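Local coordinates for allantoicase (Saccharomyces cerevisiae, PDB 1O59), which catalyses the hydrolysis of allantoate to (S)-ureidoglycolate and urea, a step of allantoin degradation that lets yeast draw on purines as secondary nitrogen sources, at residues A22-I27 and L162-N167; G109-T114 and S158-F163; L130-E135 and D143-E148. All blocks are in the same frame, centred on the assembly; numbering follows the deposited sequence.

Interaction 1. Residues A22-I27 and L162-N167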
ATOM      1  N   ALA A  22       2.523  12.595   9.374  1.00 57.07           N
ATOM      2  CA  ALA A  22       1.200  12.291   9.945  1.00 57.07           C
ATOM      3  C   ALA A  22       0.065  13.003   9.187  1.00 57.15           C
ATOM      4  O   ALA A  22      -0.990  12.401   8.897  1.00 57.59           O
ATOM      5  CB  ALA A  22       1.148  12.664  11.433  1.00 56.93           C
ATOM      6  N   GLU A  23       0.288  14.280   8.876  1.00 56.59           N
ATOM      7  CA  GLU A  23      -0.661  15.071   8.096  1.00 56.26           C
ATOM      8  C   GLU A  23      -0.742  14.609   6.636  1.00 56.06           C
ATOM      9  O   GLU A  23      -1.807  14.546   6.067  1.00 56.59           O
ATOM     10  CB  GLU A  23      -0.297  16.539   8.185  1.00 55.77           C
ATOM     11  CG  GLU A  23      -0.541  17.115   9.575  1.00 56.18           C
ATOM     12  CD  GLU A  23       0.566  16.833  10.587  1.00 55.69           C
ATOM     13  OE1 GLU A  23       0.349  17.053  11.798  1.00 57.05           O
ATOM     14  OE2 GLU A  23       1.654  16.412  10.187  1.00 54.58           O
ATOM     15  N   PHE A  24       0.382  14.250   6.048  1.00 55.98           N
ATOM     16  CA  PHE A  24       0.389  13.596   4.738  1.00 55.90           C
ATOM     17  C   PHE A  24      -0.501  12.330   4.739  1.00 56.83           C
ATOM     18  O   PHE A  24      -1.379  12.157   3.882  1.00 56.02           O
ATOM     19  CB  PHE A  24       1.835  13.274   4.369  1.00 54.53           C
ATOM     20  CG  PHE A  24       2.002  12.552   3.061  1.00 53.83           C
ATOM     21  CD1 PHE A  24       1.795  13.209   1.861  1.00 52.90           C
ATOM     22  CD2 PHE A  24       2.404  11.223   3.031  1.00 52.65           C
ATOM     23  CE1 PHE A  24       1.947  12.566   0.662  1.00 51.67           C
ATOM     24  CE2 PHE A  24       2.565  10.559   1.823  1.00 52.95           C
ATOM     25  CZ  PHE A  24       2.335  11.234   0.635  1.00 53.17           C
ATOM     26  N   LYS A  25      -0.286  11.467   5.721  1.00 58.50           N
ATOM     27  CA  LYS A  25      -1.050  10.216   5.837  1.00 60.51           C
ATOM     28  C   LYS A  25      -2.542  10.468   6.041  1.00 60.28           C
ATOM     29  O   LYS A  25      -3.389   9.724   5.529  1.00 60.70           O
ATOM     30  CB  LYS A  25      -0.498   9.352   6.978  1.00 60.99           C
ATOM     31  CG  LYS A  25       0.833   8.635   6.642  1.00 62.62           C
ATOM     32  CD  LYS A  25       1.627   8.304   7.933  1.00 63.43           C
ATOM     33  CE  LYS A  25       2.504   7.007   7.806  1.00 66.07           C
ATOM     34  NZ  LYS A  25       3.370   6.775   9.058  1.00 66.53           N
ATOM     35  N   SER A  26      -2.851  11.521   6.788  1.00 60.11           N
ATOM     36  CA  SER A  26      -4.214  11.994   6.930  1.00 60.23           C
ATOM     37  C   SER A  26      -4.913  12.196   5.593  1.00 59.34           C
ATOM     38  O   SER A  26      -6.084  11.831   5.411  1.00 59.83           O
ATOM     39  CB  SER A  26      -4.223  13.339   7.647  1.00 60.61           C
ATOM     40  OG  SER A  26      -4.474  13.172   9.017  1.00 64.18           O
ATOM     41  N   ILE A  27      -4.213  12.849   4.681  1.00 57.59           N
ATOM     42  CA  ILE A  27      -4.805  13.229   3.422  1.00 56.47           C
ATOM     43  C   ILE A  27      -4.887  12.017   2.508  1.00 56.54           C
ATOM     44  O   ILE A  27      -5.911  11.747   1.889  1.00 55.63           O
ATOM     45  CB  ILE A  27      -3.981  14.389   2.818  1.00 55.86           C
ATOM     46  CG1 ILE A  27      -4.321  15.686   3.581  1.00 53.75           C
ATOM     47  CG2 ILE A  27      -4.228  14.524   1.322  1.00 54.84           C
ATOM     48  CD1 ILE A  27      -3.170  16.548   3.855  1.00 51.76           C
ATOM     49  N   LEU A 162       7.287  13.618  -0.237  1.00 61.35           N
ATOM     50  CA  LEU A 162       5.911  13.220  -0.053  1.00 61.11           C
ATOM     51  C   LEU A 162       5.052  14.264  -0.732  1.00 61.14           C
ATOM     52  O   LEU A 162       5.028  15.449  -0.322  1.00 60.32           O
ATOM     53  CB  LEU A 162       5.602  13.164   1.442  1.00 61.30           C
ATOM     54  CG  LEU A 162       6.563  12.328   2.298  1.00 62.07           C
ATOM     55  CD1 LEU A 162       6.181  12.425   3.753  1.00 63.22           C
ATOM     56  CD2 LEU A 162       6.577  10.866   1.857  1.00 63.30           C
ATOM     57  N   PHE A 163       4.358  13.833  -1.784  1.00 60.99           N
ATOM     58  CA  PHE A 163       3.561  14.760  -2.608  1.00 60.64           C
ATOM     59  C   PHE A 163       2.079  14.343  -2.774  1.00 60.39           C
ATOM     60  O   PHE A 163       1.706  13.151  -2.768  1.00 58.60           O
ATOM     61  CB  PHE A 163       4.233  15.010  -3.977  1.00 60.35           C
ATOM     62  CG  PHE A 163       4.485  13.760  -4.752  1.00 60.26           C
ATOM     63  CD1 PHE A 163       5.696  13.075  -4.610  1.00 59.09           C
ATOM     64  CD2 PHE A 163       3.488  13.240  -5.590  1.00 60.86           C
ATOM     65  CE1 PHE A 163       5.928  11.885  -5.311  1.00 61.60           C
ATOM     66  CE2 PHE A 163       3.674  12.057  -6.283  1.00 60.39           C
ATOM     67  CZ  PHE A 163       4.914  11.360  -6.150  1.00 62.11           C
ATOM     68  N   VAL A 164       1.261  15.383  -2.901  1.00 60.85           N
ATOM     69  CA  VAL A 164      -0.144  15.274  -3.224  1.00 61.47           C
ATOM     70  C   VAL A 164      -0.365  16.148  -4.447  1.00 61.79           C
ATOM     71  O   VAL A 164       0.156  17.255  -4.528  1.00 60.97           O
ATOM     72  CB  VAL A 164      -1.007  15.815  -2.056  1.00 61.94           C
ATOM     73  CG1 VAL A 164      -2.510  15.762  -2.388  1.00 61.61           C
ATOM     74  CG2 VAL A 164      -0.688  15.045  -0.765  1.00 62.39           C
ATOM     75  N   ARG A 165      -1.143  15.647  -5.394  1.00 62.65           N
ATOM     76  CA  ARG A 165      -1.559  16.455  -6.539  1.00 63.25           C
ATOM     77  C   ARG A 165      -2.373  17.652  -6.096  1.00 63.54           C
ATOM     78  O   ARG A 165      -3.313  17.513  -5.307  1.00 63.64           O
ATOM     79  CB  ARG A 165      -2.457  15.665  -7.479  1.00 63.27           C
ATOM     80  CG  ARG A 165      -1.908  14.378  -7.992  1.00 64.04           C
ATOM     81  CD  ARG A 165      -2.947  13.625  -8.766  1.00 63.76           C
ATOM     82  NE  ARG A 165      -3.003  14.123 -10.123  1.00 63.92           N
ATOM     83  CZ  ARG A 165      -3.934  14.896 -10.634  1.00 62.97           C
ATOM     84  NH1 ARG A 165      -4.993  15.294  -9.946  1.00 64.23           N
ATOM     85  NH2 ARG A 165      -3.802  15.263 -11.890  1.00 64.53           N
ATOM     86  N   GLY A 166      -2.062  18.814  -6.654  1.00 64.06           N
ATOM     87  CA  GLY A 166      -2.843  20.011  -6.376  1.00 64.40           C
ATOM     88  C   GLY A 166      -4.345  19.863  -6.604  1.00 64.75           C
ATOM     89  O   GLY A 166      -5.152  20.459  -5.875  1.00 64.86           O
ATOM     90  N   ASN A 167      -4.738  19.095  -7.620  1.00 64.82           N
ATOM     91  CA  ASN A 167      -6.157  18.981  -7.954  1.00 64.82           C
ATOM     92  C   ASN A 167      -6.804  17.798  -7.275  1.00 64.31           C
ATOM     93  O   ASN A 167      -7.944  17.466  -7.580  1.00 64.34           O
ATOM     94  CB  ASN A 167      -6.346  18.888  -9.466  1.00 65.26           C
ATOM     95  CG  ASN A 167      -6.085  20.223 -10.171  1.00 68.34           C
ATOM     96  OD1 ASN A 167      -6.632  21.279  -9.799  1.00 69.25           O
ATOM     97  ND2 ASN A 167      -5.236  20.178 -11.196  1.00 73.10           N
TER

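Interaction 2. Residues G109-T114 and S158-F163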
ATOM      1  N   GLY A 109      -1.480  10.983  -4.900  1.00 55.84           N
ATOM      2  CA  GLY A 109      -0.150  11.418  -4.520  1.00 55.89           C
ATOM      3  C   GLY A 109       0.837  10.313  -4.566  1.00 56.05           C
ATOM      4  O   GLY A 109       0.587   9.279  -5.189  1.00 56.13           O
ATOM      5  N   GLY A 110       1.958  10.528  -3.895  1.00 56.87           N
ATOM      6  CA  GLY A 110       3.032   9.543  -3.906  1.00 57.49           C
ATOM      7  C   GLY A 110       4.242   9.913  -3.094  1.00 58.06           C
ATOM      8  O   GLY A 110       4.269  10.936  -2.409  1.00 58.43           O
ATOM      9  N   GLU A 111       5.235   9.037  -3.155  1.00 59.32           N
ATOM     10  CA  GLU A 111       6.547   9.265  -2.557  1.00 60.27           C
ATOM     11  C   GLU A 111       7.676   8.930  -3.531  1.00 60.14           C
ATOM     12  O   GLU A 111       7.693   7.847  -4.172  1.00 60.81           O
ATOM     13  CB  GLU A 111       6.764   8.435  -1.274  1.00 60.17           C
ATOM     14  CG  GLU A 111       8.204   8.587  -0.721  1.00 60.17           C
ATOM     15  CD  GLU A 111       8.525   7.771   0.547  1.00 62.01           C
ATOM     16  OE1 GLU A 111       7.593   7.278   1.237  1.00 65.93           O
ATOM     17  OE2 GLU A 111       9.735   7.635   0.865  1.00 63.23           O
ATOM     18  N   ILE A 112       8.635   9.838  -3.587  1.00 59.94           N
ATOM     19  CA  ILE A 112       9.913   9.581  -4.218  1.00 60.31           C
ATOM     20  C   ILE A 112      11.007   9.697  -3.157  1.00 60.27           C
ATOM     21  O   ILE A 112      11.197  10.762  -2.544  1.00 59.25           O
ATOM     22  CB  ILE A 112      10.150  10.571  -5.388  1.00 61.01           C
ATOM     23  CG1 ILE A 112       9.226  10.231  -6.593  1.00 61.17           C
ATOM     24  CG2 ILE A 112      11.628  10.610  -5.811  1.00 60.52           C
ATOM     25  CD1 ILE A 112       9.649   8.985  -7.370  1.00 61.76           C
ATOM     26  N   ASP A 113      11.687   8.570  -2.931  1.00 60.47           N
ATOM     27  CA  ASP A 113      12.825   8.496  -2.009  1.00 60.66           C
ATOM     28  C   ASP A 113      14.161   8.332  -2.775  1.00 59.91           C
ATOM     29  O   ASP A 113      14.422   7.295  -3.408  1.00 60.68           O
ATOM     30  CB  ASP A 113      12.609   7.325  -1.029  1.00 60.70           C
ATOM     31  CG  ASP A 113      13.569   7.352   0.195  1.00 62.04           C
ATOM     32  OD1 ASP A 113      14.485   8.243   0.306  1.00 61.29           O
ATOM     33  OD2 ASP A 113      13.462   6.483   1.101  1.00 63.75           O
ATOM     34  N   THR A 114      15.009   9.342  -2.704  1.00 58.95           N
ATOM     35  CA  THR A 114      16.347   9.283  -3.299  1.00 58.57           C
ATOM     36  C   THR A 114      17.407   8.810  -2.306  1.00 58.85           C
ATOM     37  O   THR A 114      18.577   9.088  -2.493  1.00 59.27           O
ATOM     38  CB  THR A 114      16.755  10.686  -3.856  1.00 58.21           C
ATOM     39  OG1 THR A 114      16.629  11.688  -2.841  1.00 55.83           O
ATOM     40  CG2 THR A 114      15.807  11.161  -4.937  1.00 56.84           C
ATOM     41  N   SER A 158      19.299  12.046  -1.417  1.00 60.05           N
ATOM     42  CA  SER A 158      19.133  11.150  -0.285  1.00 60.65           C
ATOM     43  C   SER A 158      18.019  11.558   0.666  1.00 60.10           C
ATOM     44  O   SER A 158      18.244  11.709   1.831  1.00 59.65           O
ATOM     45  CB  SER A 158      20.457  11.029   0.489  1.00 60.94           C
ATOM     46  OG  SER A 158      20.359   9.996   1.457  1.00 62.73           O
ATOM     47  N   GLN A 159      16.804  11.688   0.158  1.00 60.43           N
ATOM     48  CA  GLN A 159      15.689  12.040   0.994  1.00 60.39           C
ATOM     49  C   GLN A 159      14.352  11.633   0.422  1.00 60.78           C
ATOM     50  O   GLN A 159      14.210  11.366  -0.761  1.00 59.89           O
ATOM     51  CB  GLN A 159      15.681  13.539   1.218  1.00 60.28           C
ATOM     52  CG  GLN A 159      15.333  14.331  -0.030  1.00 60.02           C
ATOM     53  CD  GLN A 159      15.651  15.788   0.131  1.00 60.00           C
ATOM     54  OE1 GLN A 159      16.809  16.203  -0.051  1.00 58.38           O
ATOM     55  NE2 GLN A 159      14.634  16.582   0.485  1.00 59.84           N
ATOM     56  N   ARG A 160      13.363  11.645   1.306  1.00 61.56           N
ATOM     57  CA  ARG A 160      11.984  11.294   0.973  1.00 62.29           C
ATOM     58  C   ARG A 160      11.236  12.544   0.543  1.00 62.38           C
ATOM     59  O   ARG A 160      11.415  13.610   1.118  1.00 62.68           O
ATOM     60  CB  ARG A 160      11.298  10.664   2.185  1.00 62.17           C
ATOM     61  CG  ARG A 160      12.069   9.459   2.707  1.00 63.36           C
ATOM     62  CD  ARG A 160      11.440   8.749   3.856  1.00 63.27           C
ATOM     63  NE  ARG A 160      10.089   8.328   3.529  1.00 64.23           N
ATOM     64  CZ  ARG A 160       9.085   8.322   4.388  1.00 63.16           C
ATOM     65  NH1 ARG A 160       9.253   8.697   5.642  1.00 63.35           N
ATOM     66  NH2 ARG A 160       7.896   7.926   3.985  1.00 63.98           N
ATOM     67  N   HIS A 161      10.421  12.412  -0.492  1.00 62.59           N
ATOM     68  CA  HIS A 161       9.577  13.498  -0.926  1.00 62.14           C
ATOM     69  C   HIS A 161       8.172  12.947  -0.965  1.00 61.78           C
ATOM     70  O   HIS A 161       7.908  11.955  -1.657  1.00 62.25           O
ATOM     71  CB  HIS A 161       9.958  14.019  -2.316  1.00 62.44           C
ATOM     72  CG  HIS A 161      11.420  14.264  -2.511  1.00 62.67           C
ATOM     73  ND1 HIS A 161      12.325  13.238  -2.702  1.00 61.99           N
ATOM     74  CD2 HIS A 161      12.128  15.417  -2.594  1.00 62.27           C
ATOM     75  CE1 HIS A 161      13.531  13.754  -2.879  1.00 63.88           C
ATOM     76  NE2 HIS A 161      13.439  15.072  -2.823  1.00 62.09           N
ATOM     77  N   LEU A 162       7.287  13.618  -0.237  1.00 61.35           N
ATOM     78  CA  LEU A 162       5.911  13.220  -0.053  1.00 61.11           C
ATOM     79  C   LEU A 162       5.052  14.264  -0.732  1.00 61.14           C
ATOM     80  O   LEU A 162       5.028  15.449  -0.322  1.00 60.32           O
ATOM     81  CB  LEU A 162       5.602  13.164   1.442  1.00 61.30           C
ATOM     82  CG  LEU A 162       6.563  12.328   2.298  1.00 62.07           C
ATOM     83  CD1 LEU A 162       6.181  12.425   3.753  1.00 63.22           C
ATOM     84  CD2 LEU A 162       6.577  10.866   1.857  1.00 63.30           C
ATOM     85  N   PHE A 163       4.358  13.833  -1.784  1.00 60.99           N
ATOM     86  CA  PHE A 163       3.561  14.760  -2.608  1.00 60.64           C
ATOM     87  C   PHE A 163       2.079  14.343  -2.774  1.00 60.39           C
ATOM     88  O   PHE A 163       1.706  13.151  -2.768  1.00 58.60           O
ATOM     89  CB  PHE A 163       4.233  15.010  -3.977  1.00 60.35           C
ATOM     90  CG  PHE A 163       4.485  13.760  -4.752  1.00 60.26           C
ATOM     91  CD1 PHE A 163       5.696  13.075  -4.610  1.00 59.09           C
ATOM     92  CD2 PHE A 163       3.488  13.240  -5.590  1.00 60.86           C
ATOM     93  CE1 PHE A 163       5.928  11.885  -5.311  1.00 61.60           C
ATOM     94  CE2 PHE A 163       3.674  12.057  -6.283  1.00 60.39           C
ATOM     95  CZ  PHE A 163       4.914  11.360  -6.150  1.00 62.11           C
TER

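Interaction 3. Residues L130-E135 and D143-E148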
ATOM      1  N   LEU A 130      -1.639   5.492 -17.555  1.00 58.95           N
ATOM      2  CA  LEU A 130      -2.639   5.090 -18.531  1.00 59.73           C
ATOM      3  C   LEU A 130      -3.610   4.003 -18.051  1.00 60.32           C
ATOM      4  O   LEU A 130      -3.391   3.308 -17.051  1.00 60.27           O
ATOM      5  CB  LEU A 130      -1.982   4.719 -19.877  1.00 60.05           C
ATOM      6  CG  LEU A 130      -1.206   3.425 -20.191  1.00 59.89           C
ATOM      7  CD1 LEU A 130      -2.060   2.126 -20.116  1.00 60.22           C
ATOM      8  CD2 LEU A 130      -0.616   3.580 -21.600  1.00 59.29           C
ATOM      9  N   TYR A 131      -4.686   3.891 -18.807  1.00 61.03           N
ATOM     10  CA  TYR A 131      -5.728   2.931 -18.574  1.00 62.42           C
ATOM     11  C   TYR A 131      -5.728   1.894 -19.698  1.00 64.03           C
ATOM     12  O   TYR A 131      -6.021   2.214 -20.852  1.00 63.87           O
ATOM     13  CB  TYR A 131      -7.088   3.624 -18.540  1.00 61.74           C
ATOM     14  CG  TYR A 131      -8.169   2.660 -18.206  1.00 60.91           C
ATOM     15  CD1 TYR A 131      -8.314   2.215 -16.909  1.00 61.38           C
ATOM     16  CD2 TYR A 131      -9.025   2.160 -19.179  1.00 61.15           C
ATOM     17  CE1 TYR A 131      -9.281   1.305 -16.569  1.00 61.27           C
ATOM     18  CE2 TYR A 131     -10.015   1.246 -18.846  1.00 61.34           C
ATOM     19  CZ  TYR A 131     -10.126   0.822 -17.529  1.00 61.07           C
ATOM     20  OH  TYR A 131     -11.081  -0.068 -17.121  1.00 61.78           O
ATOM     21  N   ASP A 132      -5.410   0.652 -19.338  1.00 66.41           N
ATOM     22  CA  ASP A 132      -5.394  -0.457 -20.279  1.00 68.24           C
ATOM     23  C   ASP A 132      -6.324  -1.577 -19.823  1.00 70.24           C
ATOM     24  O   ASP A 132      -6.395  -1.908 -18.649  1.00 70.33           O
ATOM     25  CB  ASP A 132      -3.975  -0.956 -20.440  1.00 68.35           C
ATOM     26  CG  ASP A 132      -3.884  -2.186 -21.277  1.00 67.87           C
ATOM     27  OD1 ASP A 132      -4.430  -2.196 -22.399  1.00 64.65           O
ATOM     28  OD2 ASP A 132      -3.269  -3.201 -20.875  1.00 69.89           O
ATOM     29  N   GLU A 133      -7.055  -2.138 -20.775  1.00 72.99           N
ATOM     30  CA  GLU A 133      -8.061  -3.160 -20.503  1.00 75.16           C
ATOM     31  C   GLU A 133      -7.483  -4.571 -20.660  1.00 75.86           C
ATOM     32  O   GLU A 133      -7.212  -5.234 -19.661  1.00 76.36           O
ATOM     33  CB  GLU A 133      -9.251  -2.942 -21.431  1.00 75.58           C
ATOM     34  CG  GLU A 133     -10.053  -1.675 -21.137  1.00 76.92           C
ATOM     35  CD  GLU A 133     -11.506  -1.984 -20.791  1.00 79.27           C
ATOM     36  OE1 GLU A 133     -11.799  -2.350 -19.624  1.00 78.93           O
ATOM     37  OE2 GLU A 133     -12.356  -1.868 -21.710  1.00 79.71           O
ATOM     38  N   GLY A 134      -7.264  -5.026 -21.896  1.00 76.85           N
ATOM     39  CA  GLY A 134      -6.751  -6.387 -22.126  1.00 77.30           C
ATOM     40  C   GLY A 134      -5.293  -6.483 -21.719  1.00 78.42           C
ATOM     41  O   GLY A 134      -4.483  -5.644 -22.164  1.00 79.12           O
ATOM     42  N   GLU A 135      -4.927  -7.465 -20.877  1.00 78.73           N
ATOM     43  CA  GLU A 135      -3.494  -7.825 -20.761  1.00 78.72           C
ATOM     44  C   GLU A 135      -3.098  -8.434 -22.146  1.00 78.04           C
ATOM     45  O   GLU A 135      -2.946  -9.662 -22.344  1.00 78.31           O
ATOM     46  CB  GLU A 135      -3.172  -8.703 -19.518  1.00 79.04           C
ATOM     47  CG  GLU A 135      -1.688  -9.126 -19.325  1.00 80.05           C
ATOM     48  CD  GLU A 135      -0.627  -7.981 -19.268  1.00 83.95           C
ATOM     49  OE1 GLU A 135      -0.965  -6.773 -19.124  1.00 85.58           O
ATOM     50  OE2 GLU A 135       0.596  -8.296 -19.352  1.00 83.45           O
ATOM     51  N   ASP A 143       3.229   4.938 -25.986  1.00 56.15           N
ATOM     52  CA  ASP A 143       1.800   4.618 -26.148  1.00 55.77           C
ATOM     53  C   ASP A 143       0.992   5.913 -26.062  1.00 55.51           C
ATOM     54  O   ASP A 143       1.216   6.752 -25.183  1.00 55.72           O
ATOM     55  CB  ASP A 143       1.437   3.657 -25.015  1.00 55.76           C
ATOM     56  CG  ASP A 143       0.065   3.074 -25.117  1.00 55.68           C
ATOM     57  OD1 ASP A 143      -0.945   3.804 -25.141  1.00 53.92           O
ATOM     58  OD2 ASP A 143      -0.087   1.845 -25.077  1.00 59.10           O
ATOM     59  N   SER A 144       0.051   6.084 -26.968  1.00 55.00           N
ATOM     60  CA  SER A 144      -0.651   7.332 -27.040  1.00 54.93           C
ATOM     61  C   SER A 144      -1.523   7.590 -25.839  1.00 54.86           C
ATOM     62  O   SER A 144      -1.998   8.700 -25.648  1.00 54.25           O
ATOM     63  CB  SER A 144      -1.487   7.374 -28.301  1.00 55.49           C
ATOM     64  OG  SER A 144      -2.343   6.250 -28.388  1.00 56.82           O
ATOM     65  N   ARG A 145      -1.736   6.574 -25.012  1.00 55.44           N
ATOM     66  CA  ARG A 145      -2.659   6.709 -23.886  1.00 55.85           C
ATOM     67  C   ARG A 145      -2.011   7.250 -22.634  1.00 55.65           C
ATOM     68  O   ARG A 145      -2.707   7.484 -21.647  1.00 56.13           O
ATOM     69  CB  ARG A 145      -3.325   5.374 -23.579  1.00 55.95           C
ATOM     70  CG  ARG A 145      -4.208   4.882 -24.712  1.00 57.27           C
ATOM     71  CD  ARG A 145      -4.652   3.437 -24.592  1.00 57.48           C
ATOM     72  NE  ARG A 145      -3.503   2.536 -24.542  1.00 59.17           N
ATOM     73  CZ  ARG A 145      -3.565   1.283 -24.153  1.00 58.54           C
ATOM     74  NH1 ARG A 145      -4.719   0.748 -23.786  1.00 59.32           N
ATOM     75  NH2 ARG A 145      -2.463   0.555 -24.124  1.00 59.21           N
ATOM     76  N   TRP A 146      -0.694   7.445 -22.657  1.00 55.21           N
ATOM     77  CA  TRP A 146      -0.013   8.088 -21.532  1.00 54.89           C
ATOM     78  C   TRP A 146      -0.489   9.530 -21.285  1.00 55.02           C
ATOM     79  O   TRP A 146      -0.513  10.371 -22.186  1.00 54.56           O
ATOM     80  CB  TRP A 146       1.505   8.064 -21.703  1.00 54.02           C
ATOM     81  CG  TRP A 146       2.105   6.716 -21.540  1.00 53.66           C
ATOM     82  CD1 TRP A 146       2.755   5.970 -22.499  1.00 52.90           C
ATOM     83  CD2 TRP A 146       2.112   5.923 -20.349  1.00 53.56           C
ATOM     84  NE1 TRP A 146       3.177   4.779 -21.959  1.00 53.04           N
ATOM     85  CE2 TRP A 146       2.797   4.722 -20.644  1.00 53.13           C
ATOM     86  CE3 TRP A 146       1.614   6.105 -19.054  1.00 52.63           C
ATOM     87  CZ2 TRP A 146       2.982   3.712 -19.692  1.00 53.61           C
ATOM     88  CZ3 TRP A 146       1.808   5.108 -18.115  1.00 53.15           C
ATOM     89  CH2 TRP A 146       2.481   3.925 -18.438  1.00 53.23           C
ATOM     90  N   VAL A 147      -0.827   9.787 -20.029  1.00 55.60           N
ATOM     91  CA  VAL A 147      -1.353  11.054 -19.574  1.00 56.51           C
ATOM     92  C   VAL A 147      -0.556  11.487 -18.368  1.00 56.57           C
ATOM     93  O   VAL A 147      -0.485  10.763 -17.394  1.00 56.46           O
ATOM     94  CB  VAL A 147      -2.832  10.900 -19.134  1.00 56.53           C
ATOM     95  CG1 VAL A 147      -3.352  12.161 -18.484  1.00 57.25           C
ATOM     96  CG2 VAL A 147      -3.703  10.584 -20.325  1.00 58.35           C
ATOM     97  N   GLU A 148       0.014  12.680 -18.419  1.00 57.24           N
ATOM     98  CA  GLU A 148       0.717  13.232 -17.256  1.00 57.83           C
ATOM     99  C   GLU A 148      -0.217  13.538 -16.073  1.00 57.99           C
ATOM    100  O   GLU A 148      -1.233  14.209 -16.194  1.00 57.97           O
ATOM    101  CB  GLU A 148       1.476  14.500 -17.639  1.00 57.62           C
ATOM    102  CG  GLU A 148       2.354  15.004 -16.518  1.00 58.50           C
ATOM    103  CD  GLU A 148       2.963  16.349 -16.834  1.00 58.07           C
ATOM    104  OE1 GLU A 148       4.128  16.356 -17.252  1.00 57.31           O
ATOM    105  OE2 GLU A 148       2.284  17.386 -16.639  1.00 58.53           O
TER
HETATM  106  O   HOH W   1      -5.436   6.229 -20.849  1.00 45.48           O

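Interaction 1. Residues A22-I27 and L162-N167
Leu-162 sets its CB almost squarely over one face of the Phe-24 ring, 3.7 Å from the centroid and 6° off the ring normal, a CH-pi contact. Both methyls continue over the same ring: CD1 lies near CD2 of Phe-24, and Leu-162 CD2 near its CE2. The ring gets there because CG of Phe-24 is anti to the backbone N (chi1 178°), which sends it off helix 21-31 to the strand.

The other contacts are of two kinds. Among apolar side chains, Val-164 CG2 reaches Phe-24 CE1 obliquely at 3.9 Å and also meets Ile-27 CG2 at 4.1 Å, so one methyl meets two residues about one helical turn apart. At the ring edge and in its plane lies a backbone acceptor, Phe-163 O, 3.5 Å from Phe-24 CE1.

The CB of Phe-163 points away from the helix, those of Leu-162 and Val-164 toward it. Phe-16, on the neighbouring strand 14-16, adds its ring to Phe-24 and touches Ile-27, Leu-162 and Val-164. With short axes 9.6 Å apart and inclined by 35°, this is helix-on-sheet packing: the N-terminal helix covers one face of the antiparallel sheet holding strands 14-16, 160-164 and 105-113 through a hydrophobic layer.

Interaction 2. Residues G109-T114 and S158-F163
Ile-112 O is gripped twice by His-161, by the backbone N and by ring ND1, each at 2.7 Å. The two donors come from opposite faces of the carbonyl plane; the ND1 bond is the straighter (161° at hydrogen, against 137° for N) and lies in the imidazole plane. With CG beside its own N, the histidine folds back to this oxygen, and its NE2 is hydrogen-bonded to Gly-156 N.

The strands are antiparallel. Ile-112 with His-161 and Gly-110 with Phe-163 form hydrogen-bonded pairs; Glu-111 with Leu-162 and Asp-113 with Arg-160 are non-hydrogen-bonded. Beyond the strand, Thr-114 N bonds to Gln-159 O and Gln-159 N to Thr-114 OG1, which also hydrogen-bonds to Gly-156 O.

On the face of Glu-111, Arg-160 holds the carboxylate side-on, NE to OE2 and NH2 to OE1 of Glu-111, both 2.8 Å. These bonds are nearly straight and lie in the guanidinium plane, yet the carboxylate is tilted: the planes stand 49° apart and both oxygens are met from above. Arg-160 NH1 extends the pairing to Glu-21 of the N-terminal helix.

On the reverse face the Phe-163 ring lies over the backbone of Gly-110, whose CA is 3.8 Å from the centroid, and Ile-112 CG1 meets its CE1.

The doubly held, buried carboxylate of Glu-111 is therefore probably ionised, and the NE2 bond to Gly-156 N, with ND1 donating to Ile-112 O, is consistent with a proton on ND1 of His-161.

Interaction 3. Residues L130-E135 and D143-E148
Leu-130 packs against the turn of residues 143-146 with CB and both methyls. CD2 sits over the face of the Trp-146 indole, 3.8 Å from the centroid of the five-membered ring and 14° off its normal, a CH-pi contact. The same methyl meets CG and OD1 of Asp-143 and CB of Arg-145, while Leu-130 CB lies 3.4 Å from Arg-145 O. CG of the leucine stands between its own backbone N and carbonyl carbon (chi1 75°), a placement that carries CD2 onto the indole and CD1 over one face of the Arg-145 guanidinium. This is the compact part; the indole NE1 bonds to Val-140 O, and Lys-178 makes a cation-pi contact with the ring.

The polar part, around the partly exposed Arg-145, is looser. Arg-145 NH1 donates to Asp-132 OD1 at 3.3 Å, a long salt bridge on the anti side of that oxygen, with carboxylate and guanidinium planes 81° apart. A water bridges the backbone, accepting from Tyr-131 N and donating to Arg-145 O, and so links the two segments through the solvent.

The guanidinium is held more firmly from its own turn. Asp-143 takes it side-on, OD1 to NE and OD2 to NH2 of Arg-145, both 2.9 Å. OD1 spends its syn lone pair on NE and its anti lone pair on Arg-145 N, the latter closing an Asx turn inside the type I beta turn 143-146.

The chemistry implies that Asp-143 fixes the plane of the arginine, whereas Asp-132 makes a longer and probably weaker second ion pair that ties the loop just after strand 124-130 to the turn before strand 147-154.

Interactions 1 and 2 are two sides of one structure: both use strand 160-164, share Leu-162 and Phe-163, and have centres 11 Å apart. They touch directly where Phe-24 CZ lies 3.6 Å from Gly-110 O, so the helix packs on the same sheet whose strands 105-113 and 160-164 pair in interaction 2. Interaction 3 stands apart, its centre about 25 Å from that of interaction 1 and 24 Å from that of interaction 2, at the edge of the five-stranded sheet. Along the chain it is nested inside the loops closed by the other two, and strand 147-154 is followed by strand 160-164. No ligand marks an active site near any of them.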